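Local coordinates for BDI-0842-like domain-containing protein (Parabacteroides distasonis, PDB 4JM1) that is of unknown function but adopts a compact alpha/beta fold resembling the prodomain of alpha-lytic protease, at residues Gly55-Asp63 with Val74-Lys84. Sequence-based numbering, arbitrary orientation.
Sequences GLKGVLIVD and VVGKRIGKAYK
The Arg78 guanidinium meets Leu60 CD1 and Val62 CG1 obliquely, with NE 3.9 Å from Leu60 CD1, while at its edge the Val74 carbonyl lies in plane. Arg78 leads into strand 78-83, at one edge of a mixed four-stranded sheet, which pairs antiparallel with strand 58-63 through a classic beta bulge. Its long chain suits this place because the apolar part crosses Leu60 and the polar end reaches back to the backbone: CG sits beside the backbone N and chi2 bends to 73°, so that NH1 and NH2 both grip Val74 O, and NH1 also donates to Gly76 O at 2.8 Å. A leucine in its place would probably leave the Val74 and Gly76 carbonyls without these donors and the loop before the strand less firmly tied.

Along the ladder Val59 and Ala82 exchange a reciprocal pair of hydrogen bonds, and Ile61 N donates to Gly80 O. At the bulge Ile79 and Gly80 both face Ile61, whose carbonyl O takes a 2.8 Å bond from Ile79 N and a weak one from Gly80 N.

Val59 and Ile61, both buried, and the small Ala82 turn to the face that helix 38-50 covers, where apolar side chains pack against it. Gly80 belongs to this face too, and a CB there would come close to Ile61 CG1. Ile79 crosses Ile61 at about a right angle, its CG1 3.7 Å from Ile61 CG2. On the other face Leu60 CD2 rests on Lys81 CB, the aliphatic start of a chain whose exposed end leads away. Gly58 suits its pairing with Tyr83, since a CB would clash with Ala82 O.

Past the bulge, a water links strand 58-63 to the loop before strand 78-83, accepting from Asp63 N at 2.9 Å and donating to Lys77 O at 2.7 Å.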
ATOM      1  N   GLY A  55      -3.128   8.050  11.006  1.00 19.87           N
ATOM      2  CA  GLY A  55      -2.315   9.046  10.348  1.00 20.72           C
ATOM      3  C   GLY A  55      -2.061   8.833   8.872  1.00 18.76           C
ATOM      4  O   GLY A  55      -1.221   9.541   8.297  1.00 21.54           O
ATOM      5  N   LEU A  56      -2.733   7.871   8.246  1.00 15.20           N
ATOM      6  CA  LEU A  56      -2.458   7.612   6.845  1.00 14.80           C
ATOM      7  C   LEU A  56      -3.131   8.678   5.997  1.00 15.08           C
ATOM      8  O   LEU A  56      -4.296   8.982   6.183  1.00 18.13           O
ATOM      9  CB  LEU A  56      -2.977   6.252   6.418  1.00 14.06           C
ATOM     10  CG  LEU A  56      -2.320   5.051   7.070  1.00 15.27           C
ATOM     11  CD1 LEU A  56      -3.008   3.777   6.550  1.00 15.33           C
ATOM     12  CD2 LEU A  56      -0.836   5.029   6.802  1.00 17.24           C
ATOM     13  N   LYS A  57      -2.393   9.207   5.036  1.00 14.14           N
ATOM     14  CA  LYS A  57      -2.975  10.077   4.005  1.00 15.09           C
ATOM     15  C   LYS A  57      -3.729   9.298   2.951  1.00 14.27           C
ATOM     16  O   LYS A  57      -4.598   9.835   2.274  1.00 15.86           O
ATOM     17  CB  LYS A  57      -1.883  10.908   3.343  1.00 16.79           C
ATOM     18  CG  LYS A  57      -1.333  11.944   4.290  1.00 19.99           C
ATOM     19  CD  LYS A  57      -0.412  12.882   3.583  1.00 21.97           C
ATOM     20  CE  LYS A  57       0.133  13.890   4.556  1.00 28.08           C
ATOM     21  NZ  LYS A  57       1.325  14.551   3.971  1.00 35.48           N
ATOM     22  N   GLY A  58      -3.385   8.015   2.798  1.00 13.46           N
ATOM     23  CA  GLY A  58      -4.046   7.214   1.804  1.00 11.87           C
ATOM     24  C   GLY A  58      -3.284   5.919   1.615  1.00 11.56           C
ATOM     25  O   GLY A  58      -2.287   5.685   2.294  1.00 12.47           O
ATOM     26  N   VAL A  59      -3.777   5.087   0.701  1.00 11.28           N
ATOM     27  CA  VAL A  59      -3.107   3.877   0.228  1.00 10.83           C
ATOM     28  C   VAL A  59      -2.795   4.039  -1.252  1.00 11.39           C
ATOM     29  O   VAL A  59      -3.637   4.544  -2.033  1.00 11.10           O
ATOM     30  CB  VAL A  59      -3.979   2.635   0.456  1.00 10.52           C
ATOM     31  CG1 VAL A  59      -3.528   1.422  -0.414  1.00 11.09           C
ATOM     32  CG2 VAL A  59      -3.973   2.309   1.953  1.00 10.60           C
ATOM     33  N   LEU A  60      -1.593   3.586  -1.618  1.00  9.41           N
ATOM     34  CA  LEU A  60      -1.127   3.540  -2.990  1.00  9.14           C
ATOM     35  C   LEU A  60      -0.849   2.085  -3.322  1.00  9.82           C
ATOM     36  O   LEU A  60      -0.161   1.405  -2.552  1.00 11.70           O
ATOM     37  CB  LEU A  60       0.137   4.402  -3.209  1.00  9.95           C
ATOM     38  CG  LEU A  60       0.001   5.834  -2.696  1.00 10.40           C
ATOM     39  CD1 LEU A  60       1.392   6.500  -2.731  1.00 11.62           C
ATOM     40  CD2 LEU A  60      -1.067   6.633  -3.471  1.00 11.53           C
ATOM     41  N   ILE A  61      -1.349   1.621  -4.470  1.00 10.14           N
ATOM     42  CA  ILE A  61      -1.033   0.296  -4.983  1.00  9.45           C
ATOM     43  C   ILE A  61       0.032   0.407  -6.060  1.00  9.36           C
ATOM     44  O   ILE A  61      -0.048   1.272  -6.922  1.00 10.71           O
ATOM     45  CB  ILE A  61      -2.276  -0.431  -5.554  1.00  9.41           C
ATOM     46  CG1 ILE A  61      -3.450  -0.385  -4.546  1.00 11.30           C
ATOM     47  CG2 ILE A  61      -1.905  -1.887  -5.994  1.00 10.54           C
ATOM     48  CD1 ILE A  61      -3.277  -1.159  -3.242  1.00 13.18           C
ATOM     49  N   VAL A  62       1.052  -0.439  -5.948  1.00 10.01           N
ATOM     50  CA  VAL A  62       2.077  -0.564  -6.958  1.00  9.59           C
ATOM     51  C   VAL A  62       2.247  -2.048  -7.348  1.00 10.84           C
ATOM     52  O   VAL A  62       1.758  -2.953  -6.658  1.00 11.47           O
ATOM     53  CB  VAL A  62       3.455   0.008  -6.429  1.00 10.57           C
ATOM     54  CG1 VAL A  62       3.353   1.525  -6.107  1.00 10.75           C
ATOM     55  CG2 VAL A  62       4.022  -0.792  -5.261  1.00 11.54           C
ATOM     56  N   ASP A  63       2.887  -2.271  -8.504  1.00 11.24           N
ATOM     57  CA  ASP A  63       3.178  -3.634  -8.979  1.00 12.65           C
ATOM     58  C   ASP A  63       4.498  -4.072  -8.368  1.00 12.66           C
ATOM     59  O   ASP A  63       5.519  -3.416  -8.566  1.00 13.07           O
ATOM     60  CB  ASP A  63       3.222  -3.643 -10.505  1.00 13.69           C
ATOM     61  CG  ASP A  63       3.318  -5.047 -11.113  1.00 15.44           C
ATOM     62  OD1 ASP A  63       3.642  -6.034 -10.409  1.00 16.00           O
ATOM     63  OD2 ASP A  63       3.036  -5.147 -12.327  1.00 19.62           O
ATOM     64  N   VAL A  74       8.752   4.740  -1.947  1.00 13.94           N
ATOM     65  CA  VAL A  74       8.636   3.676  -2.930  1.00 13.28           C
ATOM     66  C   VAL A  74       8.551   4.300  -4.320  1.00 13.40           C
ATOM     67  O   VAL A  74       7.658   5.119  -4.611  1.00 13.65           O
ATOM     68  CB  VAL A  74       7.432   2.753  -2.688  1.00 13.14           C
ATOM     69  CG1 VAL A  74       7.405   1.619  -3.738  1.00 14.22           C
ATOM     70  CG2 VAL A  74       7.447   2.209  -1.244  1.00 15.43           C
ATOM     71  N   VAL A  75       9.478   3.916  -5.179  1.00 12.67           N
ATOM     72  CA  VAL A  75       9.550   4.450  -6.536  1.00 13.48           C
ATOM     73  C   VAL A  75       8.818   3.524  -7.515  1.00 14.09           C
ATOM     74  O   VAL A  75       9.038   2.304  -7.530  1.00 17.00           O
ATOM     75  CB  VAL A  75      11.013   4.599  -6.974  1.00 14.34           C
ATOM     76  CG1 VAL A  75      11.114   5.107  -8.434  1.00 16.82           C
ATOM     77  CG2 VAL A  75      11.756   5.515  -6.030  1.00 18.42           C
ATOM     78  N   GLY A  76       7.932   4.085  -8.328  1.00 13.77           N
ATOM     79  CA  GLY A  76       7.248   3.325  -9.368  1.00 14.98           C
ATOM     80  C   GLY A  76       5.851   3.826  -9.650  1.00 13.96           C
ATOM     81  O   GLY A  76       5.278   4.623  -8.884  1.00 14.78           O
ATOM     82  N   LYS A  77       5.275   3.316 -10.724  1.00 12.68           N
ATOM     83  CA  LYS A  77       3.942   3.748 -11.100  1.00 13.14           C
ATOM     84  C   LYS A  77       2.923   3.295 -10.039  1.00 11.19           C
ATOM     85  O   LYS A  77       2.913   2.141  -9.615  1.00 12.03           O
ATOM     86  CB  LYS A  77       3.531   3.168 -12.433  1.00 15.20           C
ATOM     87  CG  LYS A  77       2.256   3.799 -13.011  1.00 18.83           C
ATOM     88  CD  LYS A  77       1.755   3.070 -14.251  1.00 19.59           C
ATOM     89  CE  LYS A  77       0.566   3.732 -14.786  1.00 20.43           C
ATOM     90  NZ  LYS A  77       0.031   2.976 -15.907  1.00 20.77           N
ATOM     91  N   ARG A  78       2.078   4.227  -9.611  1.00 11.04           N
ATOM     92  CA  ARG A  78       0.943   3.927  -8.757  1.00 10.48           C
ATOM     93  C   ARG A  78      -0.196   3.461  -9.662  1.00 11.12           C
ATOM     94  O   ARG A  78      -0.723   4.230 -10.479  1.00 13.37           O
ATOM     95  CB  ARG A  78       0.519   5.136  -7.920  1.00 11.01           C
ATOM     96  CG  ARG A  78       1.486   5.492  -6.807  1.00 10.93           C
ATOM     97  CD  ARG A  78       2.821   6.151  -7.223  1.00 12.06           C
ATOM     98  NE  ARG A  78       3.504   6.625  -6.025  1.00 11.72           N
ATOM     99  CZ  ARG A  78       4.623   6.129  -5.487  1.00 11.25           C
ATOM    100  NH1 ARG A  78       5.345   5.221  -6.119  1.00 12.24           N
ATOM    101  NH2 ARG A  78       5.074   6.597  -4.329  1.00 12.01           N
ATOM    102  N   ILE A  79      -0.568   2.196  -9.492  1.00  9.98           N
ATOM    103  CA  ILE A  79      -1.607   1.549 -10.282  1.00 10.73           C
ATOM    104  C   ILE A  79      -2.998   1.648  -9.677  1.00  9.78           C
ATOM    105  O   ILE A  79      -4.001   1.252 -10.288  1.00 11.73           O
ATOM    106  CB  ILE A  79      -1.204   0.095 -10.644  1.00 11.49           C
ATOM    107  CG1 ILE A  79      -1.200  -0.836  -9.436  1.00 11.28           C
ATOM    108  CG2 ILE A  79       0.183   0.087 -11.397  1.00 15.32           C
ATOM    109  CD1 ILE A  79      -0.827  -2.271  -9.714  1.00 13.64           C
ATOM    110  N   GLY A  80      -3.068   2.148  -8.446  1.00 10.42           N
ATOM    111  CA  GLY A  80      -4.324   2.434  -7.783  1.00 12.50           C
ATOM    112  C   GLY A  80      -4.050   3.337  -6.591  1.00 10.34           C
ATOM    113  O   GLY A  80      -2.935   3.373  -6.073  1.00 10.75           O
ATOM    114  N   LYS A  81      -5.075   4.070  -6.141  1.00 10.94           N
ATOM    115  CA  LYS A  81      -4.931   4.972  -5.029  1.00 11.61           C
ATOM    116  C   LYS A  81      -6.259   5.193  -4.345  1.00 10.78           C
ATOM    117  O   LYS A  81      -7.325   5.040  -4.973  1.00 12.99           O
ATOM    118  CB  LYS A  81      -4.313   6.303  -5.496  1.00 13.50           C
ATOM    119  CG  LYS A  81      -5.183   7.191  -6.355  1.00 17.11           C
ATOM    120  CD  LYS A  81      -4.372   8.438  -6.741  1.00 18.98           C
ATOM    121  CE  LYS A  81      -5.186   9.440  -7.520  1.00 24.82           C
ATOM    122  NZ  LYS A  81      -5.143   9.173  -8.983  1.00 22.75           N
ATOM    123  N   ALA A  82      -6.184   5.577  -3.078  1.00 10.81           N
ATOM    124  CA  ALA A  82      -7.338   5.969  -2.256  1.00 11.75           C
ATOM    125  C   ALA A  82      -6.849   6.941  -1.193  1.00 11.54           C
ATOM    126  O   ALA A  82      -5.832   6.697  -0.543  1.00 13.82           O
ATOM    127  CB  ALA A  82      -7.971   4.750  -1.587  1.00 13.39           C
ATOM    128  N   TYR A  83      -7.592   8.037  -0.998  1.00 13.64           N
ATOM    129  CA  TYR A  83      -7.263   9.046   0.004  1.00 14.17           C
ATOM    130  C   TYR A  83      -8.153   8.968   1.229  1.00 16.59           C
ATOM    131  O   TYR A  83      -9.309   8.577   1.128  1.00 18.79           O
ATOM    132  CB  TYR A  83      -7.414  10.448  -0.614  1.00 13.77           C
ATOM    133  CG  TYR A  83      -6.478  10.712  -1.795  1.00 12.88           C
ATOM    134  CD1 TYR A  83      -5.201  11.195  -1.579  1.00 13.74           C
ATOM    135  CD2 TYR A  83      -6.883  10.500  -3.090  1.00 16.96           C
ATOM    136  CE1 TYR A  83      -4.335  11.460  -2.642  1.00 14.61           C
ATOM    137  CE2 TYR A  83      -6.042  10.762  -4.166  1.00 16.71           C
ATOM    138  CZ  TYR A  83      -4.750  11.236  -3.913  1.00 14.63           C
ATOM    139  OH  TYR A  83      -3.905  11.490  -4.978  1.00 17.23           O
ATOM    140  N   LYS A  84      -7.585   9.374   2.352  1.00 19.78           N
ATOM    141  CA  LYS A  84      -8.287   9.524   3.656  1.00 27.08           C
ATOM    142  C   LYS A  84      -9.572  10.349   3.553  1.00 31.74           C
ATOM    143  O   LYS A  84      -9.651  11.303   2.774  1.00 33.23           O
ATOM    144  CB  LYS A  84      -7.325  10.183   4.664  1.00 30.19           C
ATOM    145  CG  LYS A  84      -7.975  10.976   5.828  1.00 38.67           C
ATOM    146  CD  LYS A  84      -6.918  11.565   6.737  1.00 44.70           C
ATOM    147  CE  LYS A  84      -6.285  12.800   6.124  1.00 50.45           C
ATOM    148  NZ  LYS A  84      -4.905  13.060   6.665  1.00 55.44           N
ATOM    149  OXT LYS A  84     -10.563  10.049   4.247  1.00 35.01           O
TER
HETATM  150  O   HOH W   1       3.918  -0.257 -10.338  1.00 12.95           O